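Local coordinates for cation-transporting ATPase, E1-E2 family protein (PDB 4F2F) that probably exports copper(I) from the cell as a P-type ATPase, here represented by its cupredoxin-like metal-binding domain, which holds two copper(I) ions, at residues K23-G35 and F85-V99. Sequence-based numbering, arbitrary orientation.
With CU1 (copper (I) ion), chain C; CU1 (copper (I) ion), chain B.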
loop_
_atom_site.group_PDB
_atom_site.type_symbol
_atom_site.label_atom_id
_atom_site.label_comp_id
_atom_site.label_asym_id
_atom_site.label_seq_id
_atom_site.Cartn_x
_atom_site.Cartn_y
_atom_site.Cartn_z
ATOM N N LYS A 23 -6.506 -3.242 -12.663
ATOM C CA LYS A 23 -5.563 -4.051 -13.423
ATOM C C LYS A 23 -4.231 -4.072 -12.684
ATOM O O LYS A 23 -3.192 -3.694 -13.229
ATOM C CB LYS A 23 -5.394 -3.489 -14.836
ATOM C CG LYS A 23 -6.683 -3.468 -15.644
ATOM C CD LYS A 23 -7.231 -4.873 -15.835
ATOM C CE LYS A 23 -8.460 -4.873 -16.726
ATOM N NZ LYS A 23 -8.892 -6.257 -17.074
ATOM N N GLY A 24 -4.278 -4.513 -11.431
ATOM C CA GLY A 24 -3.118 -4.480 -10.560
ATOM C C GLY A 24 -3.095 -3.217 -9.723
ATOM O O GLY A 24 -3.964 -2.352 -9.860
ATOM N N TYR A 25 -2.103 -3.107 -8.848
ATOM C CA TYR A 25 -1.923 -1.895 -8.064
ATOM C C TYR A 25 -0.901 -0.988 -8.736
ATOM O O TYR A 25 0.099 -1.462 -9.273
ATOM C CB TYR A 25 -1.481 -2.233 -6.641
ATOM C CG TYR A 25 -2.531 -2.963 -5.837
ATOM C CD1 TYR A 25 -3.641 -2.294 -5.341
ATOM C CD2 TYR A 25 -2.411 -4.319 -5.569
ATOM C CE1 TYR A 25 -4.607 -2.958 -4.602
ATOM C CE2 TYR A 25 -3.372 -4.992 -4.832
ATOM C CZ TYR A 25 -4.466 -4.304 -4.352
ATOM O OH TYR A 25 -5.421 -4.971 -3.620
ATOM N N HIS A 26 -1.159 0.316 -8.706
ATOM C CA HIS A 26 -0.254 1.280 -9.322
ATOM C C HIS A 26 -0.100 2.525 -8.454
ATOM O O HIS A 26 -1.055 3.279 -8.273
ATOM C CB HIS A 26 -0.756 1.660 -10.716
ATOM C CG HIS A 26 -1.090 0.481 -11.578
ATOM N ND1 HIS A 26 -0.138 -0.208 -12.299
ATOM C CD2 HIS A 26 -2.268 -0.136 -11.824
ATOM C CE1 HIS A 26 -0.717 -1.198 -12.955
ATOM N NE2 HIS A 26 -2.010 -1.176 -12.685
ATOM N N PRO A 27 1.107 2.746 -7.905
ATOM C CA PRO A 27 2.299 1.903 -8.054
ATOM C C PRO A 27 2.204 0.638 -7.209
ATOM O O PRO A 27 1.643 0.671 -6.114
ATOM C CB PRO A 27 3.414 2.796 -7.507
ATOM C CG PRO A 27 2.732 3.637 -6.483
ATOM C CD PRO A 27 1.365 3.915 -7.044
ATOM N N ALA A 28 2.758 -0.459 -7.711
ATOM C CA ALA A 28 2.738 -1.720 -6.982
ATOM C C ALA A 28 3.855 -1.782 -5.946
ATOM O O ALA A 28 3.748 -2.494 -4.950
ATOM C CB ALA A 28 2.835 -2.891 -7.943
ATOM N N HIS A 29 4.927 -1.031 -6.182
ATOM C CA HIS A 29 6.074 -1.046 -5.283
ATOM C C HIS A 29 6.386 0.349 -4.768
ATOM O O HIS A 29 6.584 1.279 -5.548
ATOM C CB HIS A 29 7.293 -1.641 -5.985
ATOM C CG HIS A 29 7.035 -2.982 -6.594
ATOM N ND1 HIS A 29 6.827 -4.113 -5.837
ATOM C CD2 HIS A 29 6.937 -3.370 -7.889
ATOM C CE1 HIS A 29 6.616 -5.144 -6.639
ATOM N NE2 HIS A 29 6.678 -4.718 -7.887
ATOM N N ILE A 30 6.425 0.489 -3.449
ATOM C CA ILE A 30 6.670 1.786 -2.834
ATOM C C ILE A 30 7.785 1.707 -1.801
ATOM O O ILE A 30 8.172 0.621 -1.366
ATOM C CB ILE A 30 5.396 2.355 -2.174
ATOM C CG1 ILE A 30 5.039 1.568 -0.913
ATOM C CG2 ILE A 30 4.232 2.360 -3.158
ATOM C CD1 ILE A 30 3.821 2.105 -0.186
ATOM N N GLN A 31 8.300 2.870 -1.414
ATOM C CA GLN A 31 9.341 2.957 -0.401
ATOM C C GLN A 31 8.872 3.821 0.764
ATOM O O GLN A 31 8.264 4.876 0.565
ATOM C CB GLN A 31 10.629 3.527 -1.002
ATOM C CG GLN A 31 11.785 3.618 -0.014
ATOM C CD GLN A 31 12.998 4.321 -0.592
ATOM O OE1 GLN A 31 13.735 3.756 -1.400
ATOM N NE2 GLN A 31 13.213 5.565 -0.174
ATOM N N LEU A 32 9.146 3.360 1.980
ATOM C CA LEU A 32 8.753 4.076 3.187
ATOM C C LEU A 32 9.950 4.254 4.116
ATOM O O LEU A 32 10.835 3.401 4.166
ATOM C CB LEU A 32 7.649 3.313 3.922
ATOM C CG LEU A 32 6.356 3.008 3.168
ATOM C CD1 LEU A 32 5.447 2.142 4.024
ATOM C CD2 LEU A 32 5.644 4.289 2.759
ATOM N N GLN A 33 9.967 5.361 4.850
ATOM C CA GLN A 33 11.005 5.613 5.843
ATOM C C GLN A 33 10.616 4.995 7.183
ATOM O O GLN A 33 9.486 5.160 7.643
ATOM C CB GLN A 33 11.229 7.120 6.006
ATOM C CG GLN A 33 11.875 7.792 4.802
ATOM C CD GLN A 33 13.358 7.496 4.695
ATOM O OE1 GLN A 33 14.067 7.456 5.699
ATOM N NE2 GLN A 33 13.834 7.281 3.473
ATOM N N LYS A 34 11.551 4.284 7.808
ATOM C CA LYS A 34 11.294 3.661 9.103
ATOM C C LYS A 34 11.014 4.711 10.180
ATOM O O LYS A 34 11.655 5.762 10.218
ATOM C CB LYS A 34 12.478 2.774 9.514
ATOM C CG LYS A 34 12.471 2.328 10.973
ATOM C CD LYS A 34 13.770 1.616 11.342
ATOM C CE LYS A 34 13.964 1.545 12.854
ATOM N NZ LYS A 34 12.947 0.688 13.526
ATOM N N GLY A 35 10.038 4.432 11.039
ATOM C CA GLY A 35 9.751 5.291 12.174
ATOM C C GLY A 35 8.869 6.497 11.892
ATOM O O GLY A 35 8.522 7.241 12.810
ATOM N N PHE A 85 2.291 -6.400 0.357
ATOM C CA PHE A 85 0.876 -6.104 0.531
ATOM C C PHE A 85 0.151 -6.699 -0.670
ATOM O O PHE A 85 0.766 -6.970 -1.699
ATOM C CB PHE A 85 0.611 -4.597 0.689
ATOM C CG PHE A 85 0.733 -3.798 -0.587
ATOM C CD1 PHE A 85 -0.307 -3.759 -1.504
ATOM C CD2 PHE A 85 1.867 -3.042 -0.842
ATOM C CE1 PHE A 85 -0.205 -3.010 -2.664
ATOM C CE2 PHE A 85 1.976 -2.292 -2.002
ATOM C CZ PHE A 85 0.937 -2.276 -2.913
ATOM N N SER A 86 -1.144 -6.938 -0.536
ATOM C CA SER A 86 -1.892 -7.557 -1.614
ATOM C C SER A 86 -3.372 -7.289 -1.429
ATOM O O SER A 86 -3.775 -6.656 -0.453
ATOM C CB SER A 86 -1.642 -9.067 -1.639
ATOM O OG SER A 86 -2.252 -9.710 -0.533
ATOM N N CYS A 87 -4.180 -7.756 -2.375
ATOM C CA CYS A 87 -5.617 -7.797 -2.163
ATOM C C CYS A 87 -5.922 -8.888 -1.145
ATOM O O CYS A 87 -5.032 -9.636 -0.740
ATOM C CB CYS A 87 -6.352 -8.078 -3.471
ATOM S SG CYS A 87 -6.059 -9.732 -4.127
ATOM N N GLY A 88 -7.181 -8.974 -0.732
ATOM C CA GLY A 88 -7.589 -9.974 0.237
ATOM C C GLY A 88 -7.492 -11.399 -0.274
ATOM O O GLY A 88 -7.538 -12.343 0.510
ATOM N N MET A 89 -7.358 -11.563 -1.588
ATOM C CA MET A 89 -7.270 -12.896 -2.175
ATOM C C MET A 89 -5.820 -13.306 -2.391
ATOM O O MET A 89 -5.537 -14.449 -2.763
ATOM C CB MET A 89 -8.015 -12.947 -3.509
ATOM C CG MET A 89 -9.471 -12.514 -3.440
ATOM S SD MET A 89 -10.322 -12.786 -5.008
ATOM C CE MET A 89 -10.775 -14.513 -4.870
ATOM N N LYS A 90 -4.913 -12.360 -2.165
ATOM C CA LYS A 90 -3.487 -12.556 -2.413
ATOM C C LYS A 90 -3.187 -12.863 -3.886
ATOM O O LYS A 90 -2.155 -13.454 -4.208
ATOM C CB LYS A 90 -2.913 -13.628 -1.474
ATOM C CG LYS A 90 -2.982 -13.226 -0.003
ATOM C CD LYS A 90 -2.795 -14.406 0.945
ATOM C CE LYS A 90 -1.367 -14.922 0.938
ATOM N NZ LYS A 90 -1.148 -15.923 2.025
ATOM N N MET A 91 -4.086 -12.438 -4.772
ATOM C CA MET A 91 -3.906 -12.615 -6.215
ATOM C C MET A 91 -3.171 -11.433 -6.840
ATOM O O MET A 91 -2.333 -11.609 -7.724
ATOM C CB MET A 91 -5.254 -12.813 -6.913
ATOM C CG MET A 91 -5.974 -14.091 -6.521
ATOM S SD MET A 91 -7.605 -14.237 -7.274
ATOM C CE MET A 91 -7.179 -14.525 -8.991
ATOM N N GLN A 92 -3.500 -10.229 -6.385
ATOM C CA GLN A 92 -2.832 -9.020 -6.854
ATOM C C GLN A 92 -1.882 -8.519 -5.775
ATOM O O GLN A 92 -2.306 -8.226 -4.657
ATOM C CB GLN A 92 -3.861 -7.946 -7.214
ATOM C CG GLN A 92 -4.816 -8.352 -8.327
ATOM C CD GLN A 92 -4.119 -8.498 -9.666
ATOM O OE1 GLN A 92 -3.075 -7.891 -9.901
ATOM N NE2 GLN A 92 -4.692 -9.309 -10.550
ATOM N N LYS A 93 -0.598 -8.420 -6.109
ATOM C CA LYS A 93 0.418 -8.128 -5.105
ATOM C C LYS A 93 1.189 -6.832 -5.337
ATOM O O LYS A 93 1.213 -6.280 -6.440
ATOM C CB LYS A 93 1.416 -9.282 -5.015
ATOM C CG LYS A 93 0.803 -10.613 -4.629
ATOM C CD LYS A 93 1.817 -11.722 -4.817
ATOM C CE LYS A 93 1.255 -13.061 -4.389
ATOM N NZ LYS A 93 2.161 -14.171 -4.784
ATOM N N GLY A 94 1.826 -6.364 -4.269
ATOM C CA GLY A 94 2.685 -5.197 -4.305
ATOM C C GLY A 94 3.676 -5.327 -3.168
ATOM O O GLY A 94 3.674 -6.327 -2.452
ATOM N N SER A 95 4.531 -4.329 -2.998
ATOM C CA SER A 95 5.503 -4.378 -1.922
ATOM C C SER A 95 5.778 -2.997 -1.361
ATOM O O SER A 95 5.629 -1.986 -2.051
ATOM C CB SER A 95 6.814 -5.021 -2.390
ATOM O OG SER A 95 7.560 -4.152 -3.221
ATOM N N TYR A 96 6.163 -2.962 -0.094
ATOM C CA TYR A 96 6.675 -1.738 0.493
ATOM C C TYR A 96 8.026 -2.012 1.132
ATOM O O TYR A 96 8.171 -2.920 1.950
ATOM C CB TYR A 96 5.683 -1.115 1.482
ATOM C CG TYR A 96 5.290 -1.980 2.662
ATOM C CD1 TYR A 96 4.316 -2.961 2.537
ATOM C CD2 TYR A 96 5.865 -1.786 3.911
ATOM C CE1 TYR A 96 3.942 -3.736 3.618
ATOM C CE2 TYR A 96 5.499 -2.555 4.996
ATOM C CZ TYR A 96 4.538 -3.528 4.844
ATOM O OH TYR A 96 4.175 -4.297 5.922
ATOM N N THR A 97 9.022 -1.237 0.722
ATOM C CA THR A 97 10.370 -1.400 1.232
ATOM C C THR A 97 10.642 -0.306 2.248
ATOM O O THR A 97 10.524 0.883 1.943
ATOM C CB THR A 97 11.405 -1.344 0.099
ATOM O OG1 THR A 97 11.108 -2.364 -0.862
ATOM C CG2 THR A 97 12.811 -1.559 0.643
ATOM N N VAL A 98 10.982 -0.718 3.464
ATOM C CA VAL A 98 11.223 0.219 4.550
ATOM C C VAL A 98 12.717 0.484 4.686
ATOM O O VAL A 98 13.500 -0.437 4.925
ATOM C CB VAL A 98 10.659 -0.309 5.879
ATOM C CG1 VAL A 98 10.934 0.678 7.006
ATOM C CG2 VAL A 98 9.163 -0.569 5.750
ATOM N N VAL A 99 13.105 1.747 4.523
ATOM C CA VAL A 99 14.511 2.132 4.590
ATOM C C VAL A 99 14.782 3.065 5.767
ATOM O O VAL A 99 13.864 3.679 6.312
ATOM C CB VAL A 99 14.977 2.807 3.286
ATOM C CG1 VAL A 99 14.731 1.891 2.098
ATOM C CG2 VAL A 99 14.265 4.138 3.095
HETATM CU CU CU1 C . -8.983 -12.519 -6.862
HETATM CU CU CU1 B . -7.516 -9.880 -5.696
HETATM O O HOH W 1 -0.466 -5.509 -8.581
HETATM O O HOH W 2 9.043 -1.802 -2.514
#
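Phe-85 presents its ring edge to a face of Tyr-25, with CE1 3.9 Å from CD2 of the tyrosine and the planes at 69°. This T-shaped pair leaves the Tyr-25 rim to the copper loop: the Gln-92 carbonyl O lies in the ring plane, 3.4 Å from Tyr-25 CE2, and the tyrosine OH reaches Cys-87 CB at 3.2 Å. Water 1 joins Tyr-25 N to Lys-93 O. Farther along, strands 29-33 and 93-99 run parallel, joined by backbone hydrogen bonds from Ser-95 N to Ala-28 O through to Lys-34 N to Val-99 O. On one face His-29 turns its ring edge to Ser-95, whose OG hydrogen-bonds ND1 at 2.7 Å; chi1 of 74° puts that OG where water 2 also meets it, linking it to Ile-30 O and Thr-97 OG1. On the other face Ile-30 CG1 packs 3.7 Å from Tyr-96 CB, while Leu-32 CD1 meets Tyr-96 CD2. Beyond Tyr-25, Cys-87 SG binds one copper and the Met-89 and Met-91 sulfurs the other; Cys-50 contributes to both. A metal-binding loop between the last two, antiparallel strands, the final one also paired in parallel with strand 29-33, is characteristic of the cupredoxin fold, here carrying a dinuclear copper(I) site.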